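11S globulin (Wrightia tinctoria, PDB 5WXU) probably serves as a seed storage protein, a hexameric nutrient reservoir of the cupin family that also binds the plant hormone auxin. Local coordinates at residues 347-352 against 407-412; 187-192 against 328-333; 122-127 against 148-153. All blocks are in the same frame, centred on the assembly; numbering follows the deposited sequence.

Contact 1. Residues 347-352 against 407-412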
loop_
_atom_site.group_PDB
_atom_site.type_symbol
_atom_site.label_atom_id
_atom_site.label_comp_id
_atom_site.label_asym_id
_atom_site.label_seq_id
_atom_site.Cartn_x
_atom_site.Cartn_y
_atom_site.Cartn_z
ATOM N N GLU B 347 -19.634 25.502 -7.066
ATOM C CA GLU B 347 -18.432 24.695 -6.836
ATOM C C GLU B 347 -17.902 24.142 -8.117
ATOM O O GLU B 347 -18.451 24.380 -9.157
ATOM C CB GLU B 347 -18.747 23.492 -5.855
ATOM C CG GLU B 347 -19.674 22.376 -6.370
ATOM C CD GLU B 347 -20.352 21.527 -5.283
ATOM O OE1 GLU B 347 -20.212 21.776 -4.053
ATOM O OE2 GLU B 347 -21.045 20.567 -5.695
ATOM N N TRP B 348 -16.819 23.390 -8.000
ATOM C CA TRP B 348 -16.302 22.605 -9.115
ATOM C C TRP B 348 -15.784 21.295 -8.544
ATOM O O TRP B 348 -15.409 21.226 -7.340
ATOM C CB TRP B 348 -15.172 23.268 -9.867
ATOM C CG TRP B 348 -13.836 23.519 -9.147
ATOM C CD1 TRP B 348 -12.716 22.703 -9.118
ATOM C CD2 TRP B 348 -13.475 24.683 -8.432
ATOM N NE1 TRP B 348 -11.730 23.298 -8.391
ATOM C CE2 TRP B 348 -12.160 24.515 -7.970
ATOM C CE3 TRP B 348 -14.165 25.864 -8.109
ATOM C CZ2 TRP B 348 -11.494 25.494 -7.226
ATOM C CZ3 TRP B 348 -13.495 26.870 -7.419
ATOM C CH2 TRP B 348 -12.174 26.658 -6.950
ATOM N N ASN B 349 -15.731 20.336 -9.413
ATOM C CA ASN B 349 -15.145 19.022 -9.107
ATOM C C ASN B 349 -13.657 19.115 -9.389
ATOM O O ASN B 349 -13.214 19.423 -10.521
ATOM C CB ASN B 349 -15.766 17.980 -10.000
ATOM C CG ASN B 349 -17.248 17.774 -9.749
ATOM O OD1 ASN B 349 -17.680 17.621 -8.618
ATOM N ND2 ASN B 349 -18.021 17.743 -10.811
ATOM N N ASN B 350 -12.849 18.821 -8.393
ATOM C CA ASN B 350 -11.448 19.032 -8.596
ATOM C C ASN B 350 -10.730 17.790 -9.189
ATOM O O ASN B 350 -9.761 17.978 -9.855
ATOM C CB ASN B 350 -10.804 19.649 -7.355
ATOM C CG ASN B 350 -11.136 18.893 -6.103
ATOM O OD1 ASN B 350 -11.693 19.440 -5.131
ATOM N ND2 ASN B 350 -10.817 17.600 -6.124
ATOM N N ASN B 351 -11.292 16.590 -9.059
ATOM C CA ASN B 351 -10.597 15.384 -9.482
ATOM C C ASN B 351 -11.451 14.394 -10.241
ATOM O O ASN B 351 -11.204 13.195 -10.150
ATOM C CB ASN B 351 -9.970 14.707 -8.233
ATOM C CG ASN B 351 -10.981 14.297 -7.179
ATOM O OD1 ASN B 351 -12.174 14.545 -7.324
ATOM N ND2 ASN B 351 -10.521 13.611 -6.123
ATOM N N ALA B 352 -12.495 14.871 -10.927
ATOM C CA ALA B 352 -13.495 13.984 -11.469
ATOM C C ALA B 352 -14.428 14.720 -12.382
ATOM O O ALA B 352 -14.635 15.900 -12.194
ATOM C CB ALA B 352 -14.285 13.263 -10.382
ATOM N N THR B 407 -25.658 11.228 -8.588
ATOM C CA THR B 407 -24.477 11.607 -9.355
ATOM C C THR B 407 -23.429 10.563 -9.228
ATOM O O THR B 407 -23.256 10.002 -8.158
ATOM C CB THR B 407 -23.952 12.947 -8.894
ATOM O OG1 THR B 407 -25.010 13.919 -9.064
ATOM C CG2 THR B 407 -22.844 13.390 -9.655
ATOM N N VAL B 408 -22.847 10.231 -10.360
ATOM C CA VAL B 408 -21.683 9.293 -10.443
ATOM C C VAL B 408 -20.516 10.156 -10.747
ATOM O O VAL B 408 -20.563 11.015 -11.648
ATOM C CB VAL B 408 -21.904 8.276 -11.561
ATOM C CG1 VAL B 408 -20.603 7.455 -11.798
ATOM C CG2 VAL B 408 -23.049 7.399 -11.146
ATOM N N LYS B 409 -19.367 9.910 -10.065
ATOM C CA LYS B 409 -18.177 10.736 -10.328
ATOM C C LYS B 409 -17.022 9.832 -10.654
ATOM O O LYS B 409 -16.928 8.715 -10.107
ATOM C CB LYS B 409 -17.823 11.648 -9.162
ATOM C CG LYS B 409 -18.863 12.723 -8.895
ATOM C CD LYS B 409 -18.438 13.690 -7.827
ATOM C CE LYS B 409 -19.634 14.590 -7.524
ATOM N NZ LYS B 409 -19.160 15.825 -6.828
ATOM N N THR B 410 -16.166 10.285 -11.573
ATOM C CA THR B 410 -15.111 9.420 -12.165
ATOM C C THR B 410 -13.794 9.434 -11.346
ATOM O O THR B 410 -12.674 9.476 -11.905
ATOM C CB THR B 410 -14.801 9.787 -13.608
ATOM O OG1 THR B 410 -14.408 11.168 -13.701
ATOM C CG2 THR B 410 -15.938 9.611 -14.512
ATOM N N ASN B 411 -13.960 9.308 -10.059
ATOM C CA ASN B 411 -12.794 9.038 -9.249
ATOM C C ASN B 411 -13.278 8.457 -7.917
ATOM O O ASN B 411 -14.355 8.691 -7.413
ATOM C CB ASN B 411 -11.919 10.310 -9.088
ATOM C CG ASN B 411 -10.401 10.008 -9.181
ATOM O OD1 ASN B 411 -9.967 8.816 -9.168
ATOM N ND2 ASN B 411 -9.594 11.076 -9.308
ATOM N N ASP B 412 -12.434 7.655 -7.339
ATOM C CA ASP B 412 -12.884 7.364 -6.012
ATOM C C ASP B 412 -12.349 8.601 -5.235
ATOM O O ASP B 412 -11.503 9.484 -5.707
ATOM C CB ASP B 412 -12.672 5.950 -5.434
ATOM C CG ASP B 412 -11.288 5.698 -5.093
ATOM O OD1 ASP B 412 -10.512 5.979 -6.028
ATOM O OD2 ASP B 412 -11.008 5.265 -3.935
#
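Lys409, at the end of strand 402-409, crosses Asn349, at the end of strand 343-349, at about a right angle, a worked example of how a buried amine is given an amide oxygen. Its CB lies 4.1 Å from Ala352 CB, an apolar footing. The chain beyond CG is extended, with CG opposite the carbonyl carbon (chi1 -66°), and this carries CD and then CE toward Asn349 OD1, CE to 3.8 Å. At the tip, NZ donates to Asn349 OD1 at 2.9 Å, standing 29° out of the carbonyl plane. That oxygen also has a hydrogen bond with Tyr394 OH, so two groups grip it.

The turns after the two strands meet. Asn411 ND2 donates to the backbone O of Asn351 at 2.8 Å, in the carbonyl plane, and Asn411 CB rests 4.0 Å from Ala352 CB. Thr410, centre of an inverse gamma turn, sets OG1 3.7 Å from Ala352 CA; the same hydroxyl bonds to His353 N and Gln192 of a second subunit.

The contact joins the two sheets of the C-terminal cupin barrel through amide and amine groups. Glu347 OE2, 5.2 Å from Lys409 NZ, probably adds attraction that would help keep the amine protonated.

Contact 2. Residues 187-192 against 328-333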
loop_
_atom_site.group_PDB
_atom_site.type_symbol
_atom_site.label_atom_id
_atom_site.label_comp_id
_atom_site.label_asym_id
_atom_site.label_seq_id
_atom_site.Cartn_x
_atom_site.Cartn_y
_atom_site.Cartn_z
ATOM N N SER B 187 -13.468 4.885 -19.797
ATOM C CA SER B 187 -12.087 5.274 -19.767
ATOM C C SER B 187 -11.326 4.637 -18.629
ATOM O O SER B 187 -10.150 4.935 -18.454
ATOM C CB SER B 187 -11.883 6.809 -19.727
ATOM O OG SER B 187 -12.088 7.357 -18.428
ATOM N N ASN B 188 -11.993 3.824 -17.848
ATOM C CA ASN B 188 -11.392 3.152 -16.669
ATOM C C ASN B 188 -10.225 2.271 -17.056
ATOM O O ASN B 188 -10.220 1.675 -18.086
ATOM C CB ASN B 188 -12.492 2.314 -15.976
ATOM C CG ASN B 188 -12.156 1.999 -14.526
ATOM O OD1 ASN B 188 -11.405 1.015 -14.233
ATOM N ND2 ASN B 188 -12.776 2.751 -13.607
ATOM N N ARG B 189 -9.197 2.183 -16.159
ATOM C CA ARG B 189 -8.105 1.276 -16.412
ATOM C C ARG B 189 -8.548 -0.171 -16.657
ATOM O O ARG B 189 -7.796 -0.905 -17.321
ATOM C CB ARG B 189 -7.099 1.347 -15.272
ATOM C CG ARG B 189 -7.632 0.934 -13.932
ATOM C CD ARG B 189 -6.749 1.246 -12.739
ATOM N NE ARG B 189 -7.427 0.892 -11.508
ATOM C CZ ARG B 189 -6.860 0.886 -10.287
ATOM N NH1 ARG B 189 -5.591 1.285 -10.120
ATOM N NH2 ARG B 189 -7.573 0.504 -9.222
ATOM N N GLU B 190 -9.694 -0.582 -16.118
ATOM C CA GLU B 190 -10.149 -1.958 -16.308
ATOM C C GLU B 190 -10.515 -2.251 -17.788
ATOM O O GLU B 190 -10.559 -3.415 -18.144
ATOM C CB GLU B 190 -11.352 -2.288 -15.428
ATOM C CG GLU B 190 -11.041 -2.375 -13.922
ATOM C CD GLU B 190 -12.209 -2.830 -13.060
ATOM O OE1 GLU B 190 -13.366 -2.930 -13.535
ATOM O OE2 GLU B 190 -11.952 -3.123 -11.865
ATOM N N ASN B 191 -10.711 -1.226 -18.619
ATOM C CA ASN B 191 -11.054 -1.447 -20.011
ATOM C C ASN B 191 -9.836 -1.313 -20.873
ATOM O O ASN B 191 -9.398 -0.183 -21.153
ATOM C CB ASN B 191 -12.093 -0.441 -20.431
ATOM C CG ASN B 191 -12.399 -0.484 -21.903
ATOM O OD1 ASN B 191 -12.147 -1.504 -22.602
ATOM N ND2 ASN B 191 -12.891 0.662 -22.403
ATOM N N GLN B 192 -9.278 -2.428 -21.318
ATOM C CA GLN B 192 -8.092 -2.394 -22.162
ATOM C C GLN B 192 -8.389 -2.475 -23.649
ATOM O O GLN B 192 -7.466 -2.671 -24.462
ATOM C CB GLN B 192 -7.090 -3.512 -21.806
ATOM C CG GLN B 192 -6.578 -3.466 -20.388
ATOM C CD GLN B 192 -5.389 -4.379 -20.121
ATOM O OE1 GLN B 192 -4.655 -4.763 -21.042
ATOM N NE2 GLN B 192 -5.125 -4.632 -18.850
ATOM N N LYS B 328 -11.028 0.124 -5.879
ATOM C CA LYS B 328 -10.521 -0.629 -7.059
ATOM C C LYS B 328 -11.126 -0.038 -8.341
ATOM O O LYS B 328 -10.437 0.131 -9.360
ATOM C CB LYS B 328 -11.005 -2.082 -6.923
ATOM C CG LYS B 328 -10.872 -3.058 -8.114
ATOM C CD LYS B 328 -11.558 -4.398 -7.773
ATOM C CE LYS B 328 -11.734 -5.341 -8.973
ATOM N NZ LYS B 328 -10.452 -5.962 -9.434
ATOM N N LEU B 329 -12.389 0.333 -8.243
ATOM C CA LEU B 329 -13.138 0.816 -9.414
ATOM C C LEU B 329 -12.882 2.266 -9.788
ATOM O O LEU B 329 -13.200 2.676 -10.913
ATOM C CB LEU B 329 -14.623 0.518 -9.236
ATOM C CG LEU B 329 -15.042 -0.943 -9.087
ATOM C CD1 LEU B 329 -16.565 -0.941 -9.098
ATOM C CD2 LEU B 329 -14.446 -1.789 -10.214
ATOM N N GLN B 330 -12.373 3.054 -8.848
ATOM C CA GLN B 330 -12.086 4.492 -9.032
ATOM C C GLN B 330 -13.375 5.227 -9.448
ATOM O O GLN B 330 -13.368 6.037 -10.347
ATOM C CB GLN B 330 -10.995 4.695 -10.084
ATOM C CG GLN B 330 -9.797 3.796 -9.745
ATOM C CD GLN B 330 -8.528 4.279 -10.382
ATOM O OE1 GLN B 330 -8.550 4.778 -11.481
ATOM N NE2 GLN B 330 -7.400 4.099 -9.688
ATOM N N LEU B 331 -14.441 4.950 -8.715
ATOM C CA LEU B 331 -15.734 5.637 -8.885
ATOM C C LEU B 331 -16.301 6.015 -7.520
ATOM O O LEU B 331 -15.931 5.402 -6.469
ATOM C CB LEU B 331 -16.691 4.696 -9.618
ATOM C CG LEU B 331 -16.347 4.361 -11.070
ATOM C CD1 LEU B 331 -17.193 3.169 -11.493
ATOM C CD2 LEU B 331 -16.666 5.533 -11.994
ATOM N N SER B 332 -17.199 7.020 -7.547
ATOM C CA SER B 332 -17.876 7.518 -6.362
ATOM C C SER B 332 -19.306 7.848 -6.793
ATOM O O SER B 332 -19.550 8.045 -7.982
ATOM C CB SER B 332 -17.266 8.868 -5.899
ATOM O OG SER B 332 -15.899 8.874 -5.593
ATOM N N ALA B 333 -20.170 8.049 -5.809
ATOM C CA ALA B 333 -21.515 8.587 -6.113
ATOM C C ALA B 333 -22.061 9.352 -4.987
ATOM O O ALA B 333 -21.468 9.421 -3.958
ATOM C CB ALA B 333 -22.443 7.406 -6.432
HETATM O O HOH W 1 -10.240 0.635 -11.916
HETATM O O HOH W 2 -9.001 4.114 -14.204
HETATM O O HOH W 3 -9.952 3.987 -13.417
#
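Two torsions set up the meeting of Asn188 and Arg189 with the end of helix 325-329. Asn188 holds CG on the far side of CB from its own N (chi1 -159°), which sends ND2 to Leu329 O at 2.7 Å, with the acceptor close to the plane of the amide. The other end of that amide is also in use: OD1 accepts from Glu190 N on a lone pair, an Asx turn at the start of the type I turn from Asn188 to Asn191. Arg189 instead tucks CG between its N and carbonyl carbon (chi1 62°), and an extended chain then brings NH2 to Lys328 O at 2.9 Å, a nearly straight bond close to the guanidinium plane.

Gln330 lays its amide over one guanidinium face, the planes 19° apart, with NE2 3.3 Å from Arg189 CZ. NE2 lies there without a hydrogen bond to NH1, both being donors. A water bridges Asn188 OD1, Arg189 NE and Lys328 O, so that last carbonyl receives a second donor. Glu190 reaches across with OE2 3.3 Å from Leu329 CD2 and 4.0 Å from Lys328 NZ, opposite charges short of a salt bridge, while its OE1 accepts from Ala164 N.

Carbonyls at a helix C-terminus are thus met by side-chain donors. Gln330, with positive phi, is the first residue beyond the helix, and the chain then enters strand 332-338 of one sheet of the C-terminal cupin. The opposing turn follows strand 178-185 of the N-terminal cupin, so the contact ties one cupin domain to the other.

Contact 3. Residues 122-127 against 148-153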
loop_
_atom_site.group_PDB
_atom_site.type_symbol
_atom_site.label_atom_id
_atom_site.label_comp_id
_atom_site.label_asym_id
_atom_site.label_seq_id
_atom_site.Cartn_x
_atom_site.Cartn_y
_atom_site.Cartn_z
ATOM N N GLU B 122 -20.008 -21.888 -4.591
ATOM C CA GLU B 122 -21.410 -21.595 -4.505
ATOM C C GLU B 122 -21.880 -21.739 -3.035
ATOM O O GLU B 122 -22.043 -22.872 -2.559
ATOM C CB GLU B 122 -22.174 -22.527 -5.431
ATOM C CG GLU B 122 -22.144 -22.107 -6.902
ATOM C CD GLU B 122 -20.786 -22.229 -7.577
ATOM O OE1 GLU B 122 -20.302 -23.427 -7.489
ATOM O OE2 GLU B 122 -20.256 -21.136 -8.137
ATOM N N THR B 123 -22.171 -20.632 -2.322
ATOM C CA THR B 123 -22.501 -20.710 -0.911
ATOM C C THR B 123 -23.988 -20.545 -0.533
ATOM O O THR B 123 -24.303 -20.523 0.661
ATOM C CB THR B 123 -21.696 -19.664 -0.086
ATOM O OG1 THR B 123 -22.089 -18.357 -0.435
ATOM C CG2 THR B 123 -20.254 -19.793 -0.352
ATOM N N PHE B 124 -24.852 -20.359 -1.517
ATOM C CA PHE B 124 -26.306 -20.371 -1.282
ATOM C C PHE B 124 -26.747 -21.777 -1.734
ATOM O O PHE B 124 -26.672 -22.098 -2.909
ATOM C CB PHE B 124 -26.997 -19.267 -2.061
ATOM C CG PHE B 124 -27.155 -17.957 -1.293
ATOM C CD1 PHE B 124 -26.116 -17.473 -0.477
ATOM C CD2 PHE B 124 -28.235 -17.129 -1.529
ATOM C CE1 PHE B 124 -26.226 -16.256 0.166
ATOM C CE2 PHE B 124 -28.353 -15.925 -0.861
ATOM C CZ PHE B 124 -27.330 -15.468 -0.004
ATOM N N GLN B 125 -27.099 -22.611 -0.781
ATOM C CA GLN B 125 -27.218 -24.046 -0.983
ATOM C C GLN B 125 -28.587 -24.614 -0.555
ATOM O O GLN B 125 -29.087 -24.302 0.536
ATOM C CB GLN B 125 -26.159 -24.746 -0.186
ATOM C CG GLN B 125 -24.765 -24.128 -0.341
ATOM C CD GLN B 125 -23.869 -24.455 0.820
ATOM O OE1 GLN B 125 -23.297 -25.546 0.860
ATOM N NE2 GLN B 125 -23.660 -23.475 1.740
ATOM N N SER B 126 -29.156 -25.417 -1.421
ATOM C CA SER B 126 -30.353 -26.200 -0.965
ATOM C C SER B 126 -30.233 -27.617 -1.457
ATOM O O SER B 126 -30.065 -27.862 -2.666
ATOM C CB SER B 126 -31.607 -25.565 -1.455
ATOM O OG SER B 126 -32.709 -26.386 -1.147
ATOM N N PHE B 127 -30.329 -28.562 -0.523
ATOM C CA PHE B 127 -30.197 -29.973 -0.854
ATOM C C PHE B 127 -31.572 -30.698 -0.892
ATOM O O PHE B 127 -31.599 -31.945 -0.898
ATOM C CB PHE B 127 -29.176 -30.603 0.127
ATOM C CG PHE B 127 -27.818 -29.977 0.009
ATOM C CD1 PHE B 127 -26.922 -30.408 -0.953
ATOM C CD2 PHE B 127 -27.455 -28.889 0.820
ATOM C CE1 PHE B 127 -25.683 -29.776 -1.096
ATOM C CE2 PHE B 127 -26.216 -28.246 0.667
ATOM C CZ PHE B 127 -25.335 -28.685 -0.307
ATOM N N HIS B 148 -25.890 -22.041 -5.780
ATOM C CA HIS B 148 -25.417 -20.951 -6.599
ATOM C C HIS B 148 -24.656 -19.915 -5.750
ATOM O O HIS B 148 -24.634 -20.047 -4.544
ATOM C CB HIS B 148 -26.553 -20.329 -7.468
ATOM C CG HIS B 148 -27.758 -19.881 -6.716
ATOM N ND1 HIS B 148 -27.752 -18.764 -5.915
ATOM C CD2 HIS B 148 -29.020 -20.393 -6.658
ATOM C CE1 HIS B 148 -28.960 -18.614 -5.373
ATOM N NE2 HIS B 148 -29.749 -19.578 -5.821
ATOM N N GLN B 149 -24.089 -18.883 -6.363
ATOM C CA GLN B 149 -23.474 -17.855 -5.524
ATOM C C GLN B 149 -24.542 -16.975 -4.884
ATOM O O GLN B 149 -25.683 -16.897 -5.378
ATOM C CB GLN B 149 -22.450 -17.051 -6.329
ATOM C CG GLN B 149 -21.183 -17.872 -6.630
ATOM C CD GLN B 149 -20.111 -17.110 -7.381
ATOM O OE1 GLN B 149 -20.208 -15.923 -7.583
ATOM N NE2 GLN B 149 -19.047 -17.802 -7.739
ATOM N N LYS B 150 -24.113 -16.210 -3.881
ATOM C CA LYS B 150 -24.980 -15.274 -3.204
ATOM C C LYS B 150 -25.672 -14.367 -4.171
ATOM O O LYS B 150 -25.064 -13.837 -5.106
ATOM C CB LYS B 150 -24.233 -14.371 -2.226
ATOM C CG LYS B 150 -25.075 -13.136 -1.900
ATOM C CD LYS B 150 -24.442 -12.227 -0.897
ATOM C CE LYS B 150 -25.396 -11.173 -0.336
ATOM N NZ LYS B 150 -26.827 -11.459 0.009
ATOM N N VAL B 151 -26.941 -14.121 -3.880
ATOM C CA VAL B 151 -27.714 -13.172 -4.620
ATOM C C VAL B 151 -27.955 -11.969 -3.722
ATOM O O VAL B 151 -27.832 -12.080 -2.488
ATOM C CB VAL B 151 -28.964 -13.838 -5.245
ATOM C CG1 VAL B 151 -28.451 -14.883 -6.275
ATOM C CG2 VAL B 151 -29.901 -14.476 -4.213
ATOM N N HIS B 152 -28.201 -10.841 -4.356
ATOM C CA HIS B 152 -28.337 -9.561 -3.683
ATOM C C HIS B 152 -29.737 -9.047 -3.854
ATOM O O HIS B 152 -30.256 -9.093 -4.944
ATOM C CB HIS B 152 -27.353 -8.613 -4.205
ATOM C CG HIS B 152 -25.935 -9.068 -4.073
ATOM N ND1 HIS B 152 -25.139 -8.719 -3.013
ATOM C CD2 HIS B 152 -25.175 -9.865 -4.870
ATOM C CE1 HIS B 152 -23.937 -9.271 -3.169
ATOM N NE2 HIS B 152 -23.952 -10.001 -4.260
ATOM N N PHE B 153 -30.308 -8.505 -2.773
ATOM C CA PHE B 153 -31.668 -8.034 -2.832
ATOM C C PHE B 153 -31.556 -6.543 -2.960
ATOM O O PHE B 153 -31.126 -5.843 -2.033
ATOM C CB PHE B 153 -32.429 -8.515 -1.607
ATOM C CG PHE B 153 -32.452 -9.992 -1.514
ATOM C CD1 PHE B 153 -31.380 -10.685 -0.954
ATOM C CD2 PHE B 153 -33.461 -10.706 -2.104
ATOM C CE1 PHE B 153 -31.364 -12.063 -0.922
ATOM C CE2 PHE B 153 -33.456 -12.094 -2.074
ATOM C CZ PHE B 153 -32.415 -12.769 -1.489
HETATM O O HOH W 4 -21.574 -17.509 -2.893
#
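A classic beta bulge interrupts the antiparallel pairing here: Thr123 and Phe124 both face His148, where regular strands would set one residue against one. It lies in the N-terminal cupin domain, where strand 124-126 runs along strand 146-155. Within the bulge, Phe124 and His148 form the hydrogen-bonded pair, with Phe124 N to His148 O at 3.1 Å and His148 N to Phe124 O at 3.0 Å.

The Phe124 ring lies flat against the backbone of the opposite segment. Lys150 CA sits over the ring centre, 3.7 Å from the centroid and 11° off the normal, a CH-pi contact, and the aliphatic part of Lys150 runs beside the ring in the same direction. Phe124 CE2 also meets Val151 CG2 at 4.0 Å. An alanine in place of Phe124 is likely to leave Lys150 CA and Val151 CG2 without the ring they pack on, opening a gap beside the strand. Thr123 OG1, hydrogen-bonded to Asp306 O of a neighbouring subunit, also takes part in a water bridge to Lys150 N. The His148 imidazole is fixed at both nitrogens: NE2 pairs with Val268 N, and ND1 donates to Gln149 O at 2.8 Å, with that oxygen in the ring plane.

How the contacts relate
Contacts 1 and 2 adjoin, their centres about 13 Å apart, and share a sheet: strands 402-409 and 332-338 are neighbours in it, and the backbone of Ser332 probably pairs with that of Lys409. Contact 3 lies away from both, about 36 Å from contact 1 and 28 Å from contact 2 between centres. Contacts 1 and 3 are buried, contact 2 only partly. Their chemistry differs accordingly: contact 1 joins two sheets of one cupin through buried amides and an amine, contact 2 links the two cupins by side-chain donors, a flat stack and bridging waters, and contact 3 combines backbone pairing with an aromatic face. All three also touch other subunits of the hexamer.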